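Local structure of Nrps/pks (Streptomyces albus, 4OPE) at residues A[100-105]-A[163-168]; A[114-119]-A[195-200]; A[289-294]-A[327-332]; A[320-325]-A[418-423]. The protein is a ketosynthase domain of a modular polyketide synthase and probably catalyses a decarboxylative carbon-carbon condensation that lengthens the growing oxazolomycin chain. All coordinates share one frame; numbering follows the deposited sequence.

Along the chain the four contacts form two crossed pairs in series. Contact 1 opens on helix 93-108 and contact 2 just after it, at helix 113-116. Contact 1 closes behind helix 152-163 and contact 2 on strand 197-204, so the segments alternate and none nests. The two touch, Phe165 CE1 lying 4.0 Å from Leu116 CD1. Contact 3 opens on helix 284-298 and contact 4 on helix 318-329, which also closes contact 3 before strand 416-422 closes contact 4. These also cross, their centres about 11 Å apart. Both pairs tie helices and loops to one mixed sheet, with contacts 2 and 4 reaching it about 33 Å apart, centre to centre.

Contact 1: A[100-105]-A[163-168]; sequences QTVWHL and FDFDGP
Val102 and Trp103, neighbours on helix 93-108, take hold of the Phe163 ring with different atoms. Val102 CG1 sits over one face, 3.8 Å from the ring centroid and 16° off the normal, a CH-pi contact. That branch reaches the ring because it stands anti to the valine's own backbone N (chi1 177°). Trp103 approaches with its six-membered ring: CE3 is 3.6 Å from Phe163 CE2, the planes inclined at 45°, an oblique meeting of the two rings. The Phe163 ring also pushes in close to the helix backbone, its CZ 3.5 Å from Trp103 N. In the thiolase-type fold of ketosynthases this joins two helices through the exit of helix 152-163, where Asp164, at positive phi, completes a Schellman motif and Asp164 OD1 bonds Ala275 N of the second subunit. Two residues on, Phe165 has Phe163 CB 3.4 Å above its ring plane, over the centre, and offers its edge to Val102, CE2 lying 4.3 Å from CG1. A serine in place of Phe163 would probably leave Val102 CG1 without the ring face it rests on and open a gap beside Trp103 CE3.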
loop_
_atom_site.group_PDB
_atom_site.type_symbol
_atom_site.label_atom_id
_atom_site.label_comp_id
_atom_site.label_asym_id
_atom_site.label_seq_id
_atom_site.Cartn_x
_atom_site.Cartn_y
_atom_site.Cartn_z
ATOM N N GLN A 100 -2.572 11.168 15.876
ATOM C CA GLN A 100 -1.807 11.734 16.976
ATOM C C GLN A 100 -0.299 11.527 16.777
ATOM O O GLN A 100 0.485 12.435 17.044
ATOM C CB GLN A 100 -2.308 11.215 18.311
ATOM C CG GLN A 100 -3.810 11.527 18.518
ATOM C CD GLN A 100 -4.367 10.957 19.833
ATOM O OE1 GLN A 100 -3.868 9.988 20.322
ATOM N NE2 GLN A 100 -5.426 11.539 20.361
ATOM N N THR A 101 0.099 10.366 16.262
ATOM C CA THR A 101 1.494 10.099 15.982
ATOM C C THR A 101 2.049 11.102 15.005
ATOM O O THR A 101 3.105 11.682 15.220
ATOM C CB THR A 101 1.639 8.687 15.420
ATOM O OG1 THR A 101 1.239 7.755 16.435
ATOM C CG2 THR A 101 3.055 8.403 14.956
ATOM N N VAL A 102 1.329 11.389 13.944
ATOM C CA VAL A 102 1.858 12.361 12.984
ATOM C C VAL A 102 1.997 13.731 13.602
ATOM O O VAL A 102 2.997 14.426 13.383
ATOM C CB VAL A 102 1.056 12.408 11.691
ATOM C CG1 VAL A 102 1.606 13.477 10.768
ATOM C CG2 VAL A 102 1.161 11.048 11.019
ATOM N N TRP A 103 1.016 14.111 14.404
ATOM C CA TRP A 103 1.113 15.373 15.137
ATOM C C TRP A 103 2.405 15.387 15.956
ATOM O O TRP A 103 3.170 16.368 15.904
ATOM C CB TRP A 103 -0.074 15.604 16.079
ATOM C CG TRP A 103 -0.009 16.975 16.657
ATOM C CD1 TRP A 103 0.587 17.364 17.824
ATOM C CD2 TRP A 103 -0.530 18.169 16.054
ATOM N NE1 TRP A 103 0.461 18.736 17.998
ATOM C CE2 TRP A 103 -0.204 19.257 16.921
ATOM C CE3 TRP A 103 -1.235 18.427 14.875
ATOM C CZ2 TRP A 103 -0.546 20.573 16.624
ATOM C CZ3 TRP A 103 -1.593 19.745 14.584
ATOM C CH2 TRP A 103 -1.252 20.796 15.456
ATOM N N HIS A 104 2.661 14.316 16.718
ATOM C CA HIS A 104 3.839 14.311 17.545
ATOM C C HIS A 104 5.115 14.241 16.723
ATOM O O HIS A 104 6.130 14.797 17.129
ATOM C CB HIS A 104 3.784 13.208 18.550
ATOM C CG HIS A 104 2.761 13.425 19.613
ATOM N ND1 HIS A 104 1.981 12.409 20.114
ATOM C CD2 HIS A 104 2.397 14.543 20.278
ATOM C CE1 HIS A 104 1.180 12.885 21.048
ATOM N NE2 HIS A 104 1.425 14.178 21.176
ATOM N N LEU A 105 5.065 13.609 15.564
ATOM C CA LEU A 105 6.215 13.602 14.678
ATOM C C LEU A 105 6.625 15.036 14.291
ATOM O O LEU A 105 7.840 15.395 14.299
ATOM C CB LEU A 105 5.894 12.796 13.401
ATOM C CG LEU A 105 6.806 12.896 12.178
ATOM C CD1 LEU A 105 8.150 12.376 12.633
ATOM C CD2 LEU A 105 6.332 12.059 10.998
ATOM N N PHE A 163 -3.468 17.554 7.820
ATOM C CA PHE A 163 -2.196 18.294 7.893
ATOM C C PHE A 163 -1.892 19.056 6.623
ATOM O O PHE A 163 -0.847 19.705 6.523
ATOM C CB PHE A 163 -1.045 17.311 8.141
ATOM C CG PHE A 163 -1.063 16.725 9.498
ATOM C CD1 PHE A 163 -1.833 15.631 9.778
ATOM C CD2 PHE A 163 -0.303 17.281 10.505
ATOM C CE1 PHE A 163 -1.830 15.086 11.064
ATOM C CE2 PHE A 163 -0.316 16.744 11.791
ATOM C CZ PHE A 163 -1.098 15.657 12.071
ATOM N N ASP A 164 -2.791 18.945 5.654
ATOM C CA ASP A 164 -2.659 19.553 4.358
ATOM C C ASP A 164 -1.434 19.057 3.627
ATOM O O ASP A 164 -0.559 19.831 3.216
ATOM C CB ASP A 164 -2.673 21.078 4.482
ATOM C CG ASP A 164 -2.989 21.791 3.149
ATOM O OD1 ASP A 164 -3.331 21.123 2.142
ATOM O OD2 ASP A 164 -2.847 23.037 3.094
ATOM N N PHE A 165 -1.353 17.745 3.495
ATOM C CA PHE A 165 -0.252 17.137 2.769
ATOM C C PHE A 165 -0.754 16.702 1.392
ATOM O O PHE A 165 -1.578 15.782 1.268
ATOM C CB PHE A 165 0.320 15.941 3.555
ATOM C CG PHE A 165 1.008 16.305 4.844
ATOM C CD1 PHE A 165 1.526 17.574 5.052
ATOM C CD2 PHE A 165 1.147 15.354 5.848
ATOM C CE1 PHE A 165 2.146 17.895 6.235
ATOM C CE2 PHE A 165 1.780 15.654 7.015
ATOM C CZ PHE A 165 2.274 16.932 7.224
ATOM N N ASP A 166 -0.287 17.379 0.353
ATOM C CA ASP A 166 -0.869 17.173 -0.976
ATOM C C ASP A 166 0.096 16.438 -1.898
ATOM O O ASP A 166 -0.032 16.449 -3.085
ATOM C CB ASP A 166 -1.417 18.495 -1.557
ATOM C CG ASP A 166 -0.337 19.548 -1.824
ATOM O OD1 ASP A 166 0.886 19.289 -1.593
ATOM O OD2 ASP A 166 -0.737 20.660 -2.284
ATOM N N GLY A 167 1.068 15.776 -1.306
ATOM C CA GLY A 167 1.824 14.753 -1.994
ATOM C C GLY A 167 1.059 13.445 -2.027
ATOM O O GLY A 167 -0.116 13.365 -1.627
ATOM N N PRO A 168 1.719 12.400 -2.508
ATOM C CA PRO A 168 1.179 11.055 -2.508
ATOM C C PRO A 168 0.643 10.695 -1.152
ATOM O O PRO A 168 1.275 11.005 -0.137
ATOM C CB PRO A 168 2.392 10.188 -2.808
ATOM C CG PRO A 168 3.354 11.079 -3.480
ATOM C CD PRO A 168 3.123 12.450 -2.935
#

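Contact 2: A[114-119]-A[195-200]; sequences AALSKV and CEVAVA
The carboxylate of Glu196 has Val119 over one of its faces: Val119 CB is 4.0 Å from Glu196 CD, and Val119 CG1 is 3.7 Å from Glu196 OE1. The other oxygen, OE2, accepts a hydrogen bond from the backbone N of Arg120, the residue that follows Val119, so the flat group is held by the chain it rests on. A second flat group, the Ala114 carbonyl, takes two donors on the same face, Ser117 N at 3.3 Å from Ala114 O and Ser117 OG at 3.0 Å, the hydroxyl tilted 23° from the carbonyl plane. It belongs to the short, weakly bonded helix 113-116, from which a type I turn (Leu116 to Val119) runs on, closed by Val119 N to Leu116 O at 3.2 Å.

The apolar part of the contact centres on Val197, the first residue of strand 197-204, whose two methyls go to different partners. Its CG1, anti to the backbone N (chi1 171°), meets Leu116 CD2 at 4.2 Å with the side chains crossing at about a right angle. CG2 meets Val119 CG2 at 3.8 Å. Leu116 also touches Leu106 and Phe165, while the backbone of Val197 pairs with Arg120 and Gly122, which brings strand 121-126 alongside within the large sheet of the ketosynthase.

No hydrogen bond joins the two segments, so their fit rests on methyl contacts inside, and toward the surface, where Glu196 is exposed, on a carboxylate whose negative charge is probably eased by a backbone amide.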
loop_
_atom_site.group_PDB
_atom_site.type_symbol
_atom_site.label_atom_id
_atom_site.label_comp_id
_atom_site.label_asym_id
_atom_site.label_seq_id
_atom_site.Cartn_x
_atom_site.Cartn_y
_atom_site.Cartn_z
ATOM N N ALA A 114 1.880 24.491 9.014
ATOM C CA ALA A 114 2.155 25.775 8.335
ATOM C C ALA A 114 3.581 25.906 7.814
ATOM O O ALA A 114 3.784 26.390 6.742
ATOM C CB ALA A 114 1.806 26.954 9.231
ATOM N N ALA A 115 4.563 25.452 8.549
ATOM C CA ALA A 115 5.934 25.507 8.057
ATOM C C ALA A 115 6.113 24.617 6.843
ATOM O O ALA A 115 6.908 24.914 5.968
ATOM C CB ALA A 115 6.908 25.091 9.166
ATOM N N LEU A 116 5.369 23.522 6.807
ATOM C CA LEU A 116 5.457 22.539 5.724
ATOM C C LEU A 116 4.614 22.860 4.535
ATOM O O LEU A 116 4.731 22.183 3.517
ATOM C CB LEU A 116 5.044 21.137 6.201
ATOM C CG LEU A 116 6.129 20.458 7.022
ATOM C CD1 LEU A 116 5.621 19.177 7.676
ATOM C CD2 LEU A 116 7.304 20.178 6.128
ATOM N N SER A 117 3.800 23.902 4.630
ATOM C CA SER A 117 2.805 24.190 3.585
ATOM C C SER A 117 3.357 24.759 2.303
ATOM O O SER A 117 2.640 24.937 1.398
ATOM C CB SER A 117 1.756 25.167 4.093
ATOM O OG SER A 117 2.332 26.443 4.102
ATOM N N LYS A 118 4.617 25.043 2.243
ATOM C CA LYS A 118 5.234 25.574 1.053
ATOM C C LYS A 118 6.012 24.490 0.290
ATOM O O LYS A 118 6.550 24.750 -0.797
ATOM C CB LYS A 118 6.195 26.708 1.429
ATOM C CG LYS A 118 7.051 26.465 2.693
ATOM C CD LYS A 118 8.529 26.848 2.457
ATOM C CE LYS A 118 9.173 27.654 3.596
ATOM N NZ LYS A 118 9.555 26.818 4.774
ATOM N N VAL A 119 6.090 23.290 0.866
ATOM C CA VAL A 119 6.704 22.162 0.194
ATOM C C VAL A 119 5.633 21.124 0.057
ATOM O O VAL A 119 4.677 21.131 0.793
ATOM C CB VAL A 119 7.890 21.543 0.966
ATOM C CG1 VAL A 119 9.040 22.521 1.090
ATOM C CG2 VAL A 119 7.471 21.076 2.347
ATOM N N CYS A 195 7.340 14.221 -4.172
ATOM C CA CYS A 195 7.232 15.164 -3.097
ATOM C C CYS A 195 8.628 15.584 -2.621
ATOM O O CYS A 195 9.610 15.178 -3.220
ATOM C CB CYS A 195 6.381 14.583 -1.957
ATOM S SG CYS A 195 6.940 12.981 -1.340
ATOM N N GLU A 196 8.697 16.453 -1.609
ATOM C CA GLU A 196 9.979 16.975 -1.115
ATOM C C GLU A 196 10.235 16.534 0.283
ATOM O O GLU A 196 11.365 16.431 0.697
ATOM C CB GLU A 196 10.015 18.516 -1.171
ATOM C CG GLU A 196 9.920 19.078 -2.596
ATOM C CD GLU A 196 9.129 20.389 -2.673
ATOM O OE1 GLU A 196 9.706 21.476 -2.414
ATOM O OE2 GLU A 196 7.919 20.340 -3.003
ATOM N N VAL A 197 9.163 16.324 1.016
ATOM C CA VAL A 197 9.203 15.869 2.366
ATOM C C VAL A 197 8.228 14.722 2.407
ATOM O O VAL A 197 7.269 14.723 1.611
ATOM C CB VAL A 197 8.728 16.981 3.282
ATOM C CG1 VAL A 197 8.531 16.474 4.704
ATOM C CG2 VAL A 197 9.733 18.098 3.254
ATOM N N ALA A 198 8.476 13.735 3.278
ATOM C CA ALA A 198 7.542 12.589 3.402
ATOM C C ALA A 198 7.333 12.079 4.811
ATOM O O ALA A 198 8.251 12.072 5.608
ATOM C CB ALA A 198 8.025 11.446 2.535
ATOM N N VAL A 199 6.130 11.663 5.128
ATOM C CA VAL A 199 5.892 10.967 6.391
ATOM C C VAL A 199 5.864 9.510 6.069
ATOM O O VAL A 199 5.092 9.120 5.230
ATOM C CB VAL A 199 4.524 11.320 6.949
ATOM C CG1 VAL A 199 4.147 10.450 8.130
ATOM C CG2 VAL A 199 4.514 12.774 7.322
ATOM N N ALA A 200 6.700 8.700 6.705
ATOM C CA ALA A 200 6.615 7.217 6.540
ATOM C C ALA A 200 6.389 6.612 7.876
ATOM O O ALA A 200 7.102 6.925 8.818
ATOM C CB ALA A 200 7.923 6.664 5.993
#

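Contact 3: A[289-294]-A[327-332]; sequences VLIGEA and VRAFQG
Ile291 and Ala329 make the apolar part of this helix-to-helix contact. The methyl CB of Ala329 meets the beta-branch of the isoleucine, 3.7 Å from Ile291 CG2 and 3.8 Å from Ile291 CB. CG2 is the branch that does the touching because it stands anti to the backbone N of Ile291, whereas CG1 (chi1 -69°) leads the chain elsewhere, and its CD1 comes within 4.1 Å of Ser420 OG.

The second kind of interaction is backbone packing. Gly292 and Ala329 are the pair of nearest CA atoms, 4.8 Å apart, and Gly292 N is 3.9 Å from Ala329 CB; the small size of both residues is consistent with this close approach.

Polar interactions do not join the segments; they run along or away from them. Helix 284-298 keeps its regular bonding here, as Glu293 N to Val289 O at 2.9 Å attests, and the Glu293 carboxylate forms salt bridges with Arg297 and with Arg120 of the second subunit.

This is plain packing of helices 284-298 and 318-329 in the C-terminal half of the thiolase-type ketosynthase fold. Around the contact, Leu290 sets helix 284-298 against strands 263-272 and 427-434, and Ile291 and Ala294 pack on His430 of the latter. From the other segment Phe330 reaches Leu295, further along the first helix, as well as Pro302 and Leu335 in loops.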
loop_
_atom_site.group_PDB
_atom_site.type_symbol
_atom_site.label_atom_id
_atom_site.label_comp_id
_atom_site.label_asym_id
_atom_site.label_seq_id
_atom_site.Cartn_x
_atom_site.Cartn_y
_atom_site.Cartn_z
ATOM N N VAL A 289 20.126 -11.782 -1.242
ATOM C CA VAL A 289 20.136 -10.858 -2.353
ATOM C C VAL A 289 19.776 -9.434 -1.921
ATOM O O VAL A 289 20.490 -8.471 -2.227
ATOM C CB VAL A 289 19.143 -11.301 -3.437
ATOM C CG1 VAL A 289 19.047 -10.257 -4.539
ATOM C CG2 VAL A 289 19.578 -12.651 -3.996
ATOM N N LEU A 290 18.662 -9.315 -1.196
ATOM C CA LEU A 290 18.152 -8.027 -0.710
ATOM C C LEU A 290 19.227 -7.273 0.072
ATOM O O LEU A 290 19.556 -6.140 -0.255
ATOM C CB LEU A 290 16.957 -8.287 0.177
ATOM C CG LEU A 290 16.365 -7.069 0.863
ATOM C CD1 LEU A 290 15.520 -6.270 -0.108
ATOM C CD2 LEU A 290 15.550 -7.466 2.078
ATOM N N ILE A 291 19.784 -7.918 1.090
ATOM C CA ILE A 291 20.774 -7.286 1.926
ATOM C C ILE A 291 22.044 -6.908 1.137
ATOM O O ILE A 291 22.633 -5.838 1.350
ATOM C CB ILE A 291 21.132 -8.209 3.117
ATOM C CG1 ILE A 291 19.943 -8.313 4.082
ATOM C CG2 ILE A 291 22.283 -7.656 3.912
ATOM C CD1 ILE A 291 20.048 -9.391 5.143
ATOM N N GLY A 292 22.450 -7.784 0.219
ATOM C CA GLY A 292 23.610 -7.553 -0.612
ATOM C C GLY A 292 23.440 -6.318 -1.432
ATOM O O GLY A 292 24.335 -5.475 -1.514
ATOM N N GLU A 293 22.263 -6.193 -2.007
ATOM C CA GLU A 293 21.906 -5.044 -2.811
ATOM C C GLU A 293 21.886 -3.779 -1.963
ATOM O O GLU A 293 22.493 -2.775 -2.306
ATOM C CB GLU A 293 20.539 -5.283 -3.386
ATOM C CG GLU A 293 20.269 -4.687 -4.751
ATOM C CD GLU A 293 18.978 -5.258 -5.317
ATOM O OE1 GLU A 293 18.900 -6.512 -5.368
ATOM O OE2 GLU A 293 18.041 -4.473 -5.651
ATOM N N ALA A 294 21.191 -3.819 -0.845
ATOM C CA ALA A 294 21.184 -2.669 0.065
ATOM C C ALA A 294 22.608 -2.178 0.403
ATOM O O ALA A 294 22.853 -0.978 0.381
ATOM C CB ALA A 294 20.452 -3.024 1.345
ATOM N N VAL A 327 24.794 -14.464 6.132
ATOM C CA VAL A 327 26.029 -15.109 5.637
ATOM C C VAL A 327 26.013 -15.133 4.128
ATOM O O VAL A 327 26.999 -14.911 3.517
ATOM C CB VAL A 327 26.183 -16.561 6.133
ATOM C CG1 VAL A 327 27.303 -17.287 5.376
ATOM C CG2 VAL A 327 26.414 -16.622 7.658
ATOM N N ARG A 328 24.890 -15.371 3.511
ATOM C CA ARG A 328 24.843 -15.315 2.065
ATOM C C ARG A 328 25.116 -13.936 1.518
ATOM O O ARG A 328 25.695 -13.813 0.453
ATOM C CB ARG A 328 23.494 -15.796 1.533
ATOM C CG ARG A 328 23.270 -17.272 1.760
ATOM C CD ARG A 328 22.070 -17.830 0.999
ATOM N NE ARG A 328 22.178 -17.437 -0.410
ATOM C CZ ARG A 328 22.444 -18.269 -1.414
ATOM N NH1 ARG A 328 22.593 -19.569 -1.193
ATOM N NH2 ARG A 328 22.539 -17.787 -2.655
ATOM N N ALA A 329 24.695 -12.896 2.220
ATOM C CA ALA A 329 24.886 -11.559 1.700
ATOM C C ALA A 329 26.326 -11.113 1.821
ATOM O O ALA A 329 26.824 -10.371 0.979
ATOM C CB ALA A 329 23.970 -10.584 2.410
ATOM N N PHE A 330 26.986 -11.577 2.879
ATOM C CA PHE A 330 28.409 -11.278 3.152
ATOM C C PHE A 330 29.437 -12.164 2.435
ATOM O O PHE A 330 30.651 -12.002 2.617
ATOM C CB PHE A 330 28.633 -11.415 4.637
ATOM C CG PHE A 330 27.955 -10.376 5.439
ATOM C CD1 PHE A 330 27.073 -9.474 4.856
ATOM C CD2 PHE A 330 28.189 -10.305 6.797
ATOM C CE1 PHE A 330 26.465 -8.520 5.614
ATOM C CE2 PHE A 330 27.583 -9.337 7.561
ATOM C CZ PHE A 330 26.712 -8.449 6.975
ATOM N N GLN A 331 28.939 -13.116 1.658
ATOM C CA GLN A 331 29.773 -13.950 0.806
ATOM C C GLN A 331 30.333 -13.030 -0.300
ATOM O O GLN A 331 29.599 -12.206 -0.873
ATOM C CB GLN A 331 28.909 -15.069 0.208
ATOM C CG GLN A 331 29.564 -16.406 -0.051
ATOM C CD GLN A 331 28.684 -17.268 -0.967
ATOM O OE1 GLN A 331 27.442 -17.111 -0.991
ATOM N NE2 GLN A 331 29.320 -18.172 -1.743
ATOM N N GLY A 332 31.619 -13.162 -0.604
ATOM C CA GLY A 332 32.240 -12.268 -1.574
ATOM C C GLY A 332 32.734 -10.975 -0.948
ATOM O O GLY A 332 32.900 -9.985 -1.631
#

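Contact 4: A[320-325]-A[418-423]; sequences PVEITG and AISAFG
Van der Waals contact between Glu322 and two residues of strand 416-422, Ser420 and Phe422, brings helix 318-329 up to the sheet. Glu322 OE2 lies 3.8 Å from Phe422 CE2 and 3.9 Å from Ser420 CB. The carboxylate and ring planes are 72° apart, and OE2 approaches the ring obliquely. Glu322 CA and Phe422 CA are 9.2 Å apart, a gap spanned by a long, nearly straight side chain: CG anti to the backbone N (chi1 -177°) and extended beyond it, with Glu322 CG itself passing 4.0 Å from Phe422 CE2.

Water supplies the polar link across the segments. One molecule donates to Glu322 OE2 at 2.7 Å and lies 2.8 Å from Ser420 OG, a hydroxyl also bonded to His430 ND1.

Direct hydrogen bonds from a third part of the chain hold the carboxylate. His311 N bonds OE2 and Gly312 N bonds OE1, at the start of the His-Gly-Thr-Gly-Thr sequence characteristic of ketosynthases, and the His311 ring meets that of Phe422. Strand 416-422 itself pairs antiparallel with strand 427-434 in the thiolase-type fold. With an alanine at Glu322, the amides of His311 and Gly312 would probably lose their acceptor and the bridging water one of its two holds.

Within the helix, Pro320 O accepts Thr324 OG1 at 2.7 Å and Thr324 N at 3.0 Å, the two donors coming from opposite faces of its carbonyl plane.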
loop_
_atom_site.group_PDB
_atom_site.type_symbol
_atom_site.label_atom_id
_atom_site.label_comp_id
_atom_site.label_asym_id
_atom_site.label_seq_id
_atom_site.Cartn_x
_atom_site.Cartn_y
_atom_site.Cartn_z
ATOM N N PRO A 320 17.385 -19.227 12.352
ATOM C CA PRO A 320 18.511 -19.760 11.570
ATOM C C PRO A 320 18.495 -19.327 10.121
ATOM O O PRO A 320 19.552 -19.222 9.496
ATOM C CB PRO A 320 18.297 -21.281 11.608
ATOM C CG PRO A 320 17.470 -21.517 12.814
ATOM C CD PRO A 320 16.585 -20.308 12.951
ATOM N N VAL A 321 17.303 -19.159 9.568
ATOM C CA VAL A 321 17.200 -18.693 8.196
ATOM C C VAL A 321 17.725 -17.271 8.070
ATOM O O VAL A 321 18.393 -16.956 7.099
ATOM C CB VAL A 321 15.752 -18.805 7.681
ATOM C CG1 VAL A 321 15.515 -17.993 6.411
ATOM C CG2 VAL A 321 15.433 -20.275 7.446
ATOM N N GLU A 322 17.437 -16.421 9.045
ATOM C CA GLU A 322 17.918 -15.046 9.004
ATOM C C GLU A 322 19.444 -15.013 9.027
ATOM O O GLU A 322 20.088 -14.272 8.279
ATOM C CB GLU A 322 17.351 -14.234 10.152
ATOM C CG GLU A 322 17.756 -12.772 10.107
ATOM C CD GLU A 322 16.885 -11.823 10.962
ATOM O OE1 GLU A 322 16.091 -12.293 11.824
ATOM O OE2 GLU A 322 17.001 -10.573 10.749
ATOM N N ILE A 323 20.030 -15.859 9.845
ATOM C CA ILE A 323 21.468 -15.890 9.887
ATOM C C ILE A 323 22.073 -16.397 8.570
ATOM O O ILE A 323 23.077 -15.876 8.075
ATOM C CB ILE A 323 21.982 -16.695 11.083
ATOM C CG1 ILE A 323 21.433 -16.134 12.388
ATOM C CG2 ILE A 323 23.483 -16.614 11.133
ATOM C CD1 ILE A 323 21.757 -14.664 12.623
ATOM N N THR A 324 21.467 -17.401 7.989
ATOM C CA THR A 324 21.949 -17.900 6.736
ATOM C C THR A 324 21.852 -16.851 5.651
ATOM O O THR A 324 22.733 -16.757 4.832
ATOM C CB THR A 324 21.102 -19.073 6.314
ATOM O OG1 THR A 324 21.107 -20.017 7.381
ATOM C CG2 THR A 324 21.631 -19.691 5.034
ATOM N N GLY A 325 20.773 -16.072 5.632
ATOM C CA GLY A 325 20.622 -14.980 4.667
ATOM C C GLY A 325 21.767 -13.992 4.783
ATOM O O GLY A 325 22.352 -13.590 3.775
ATOM N N ALA A 418 22.037 -1.390 10.153
ATOM C CA ALA A 418 21.232 -1.991 9.145
ATOM C C ALA A 418 20.062 -2.658 9.827
ATOM O O ALA A 418 20.218 -3.235 10.887
ATOM C CB ALA A 418 22.071 -3.005 8.383
ATOM N N ILE A 419 18.905 -2.593 9.190
ATOM C CA ILE A 419 17.649 -3.066 9.779
ATOM C C ILE A 419 16.895 -3.897 8.778
ATOM O O ILE A 419 16.686 -3.451 7.655
ATOM C CB ILE A 419 16.746 -1.883 10.130
ATOM C CG1 ILE A 419 17.595 -0.861 10.872
ATOM C CG2 ILE A 419 15.529 -2.365 10.939
ATOM C CD1 ILE A 419 16.840 0.381 11.291
ATOM N N SER A 420 16.464 -5.077 9.229
ATOM C CA SER A 420 15.712 -6.034 8.414
ATOM C C SER A 420 14.272 -6.210 8.894
ATOM O O SER A 420 13.982 -6.194 10.074
ATOM C CB SER A 420 16.345 -7.412 8.476
ATOM O OG SER A 420 17.571 -7.499 7.770
ATOM N N ALA A 421 13.388 -6.419 7.935
ATOM C CA ALA A 421 12.053 -6.822 8.202
ATOM C C ALA A 421 11.559 -7.726 7.066
ATOM O O ALA A 421 11.553 -7.326 5.895
ATOM C CB ALA A 421 11.188 -5.598 8.326
ATOM N N PHE A 422 11.120 -8.926 7.456
ATOM C CA PHE A 422 10.655 -9.969 6.535
ATOM C C PHE A 422 9.203 -10.336 6.803
ATOM O O PHE A 422 8.861 -10.889 7.817
ATOM C CB PHE A 422 11.526 -11.216 6.708
ATOM C CG PHE A 422 12.987 -10.939 6.592
ATOM C CD1 PHE A 422 13.476 -10.214 5.540
ATOM C CD2 PHE A 422 13.857 -11.372 7.552
ATOM C CE1 PHE A 422 14.812 -9.954 5.407
ATOM C CE2 PHE A 422 15.207 -11.109 7.446
ATOM C CZ PHE A 422 15.685 -10.412 6.356
ATOM N N GLY A 423 8.336 -9.994 5.886
ATOM C CA GLY A 423 6.941 -10.293 6.048
ATOM C C GLY A 423 6.722 -11.783 5.877
ATOM O O GLY A 423 7.284 -12.402 4.973
HETATM O O HOH W 1 18.507 -9.960 8.602
#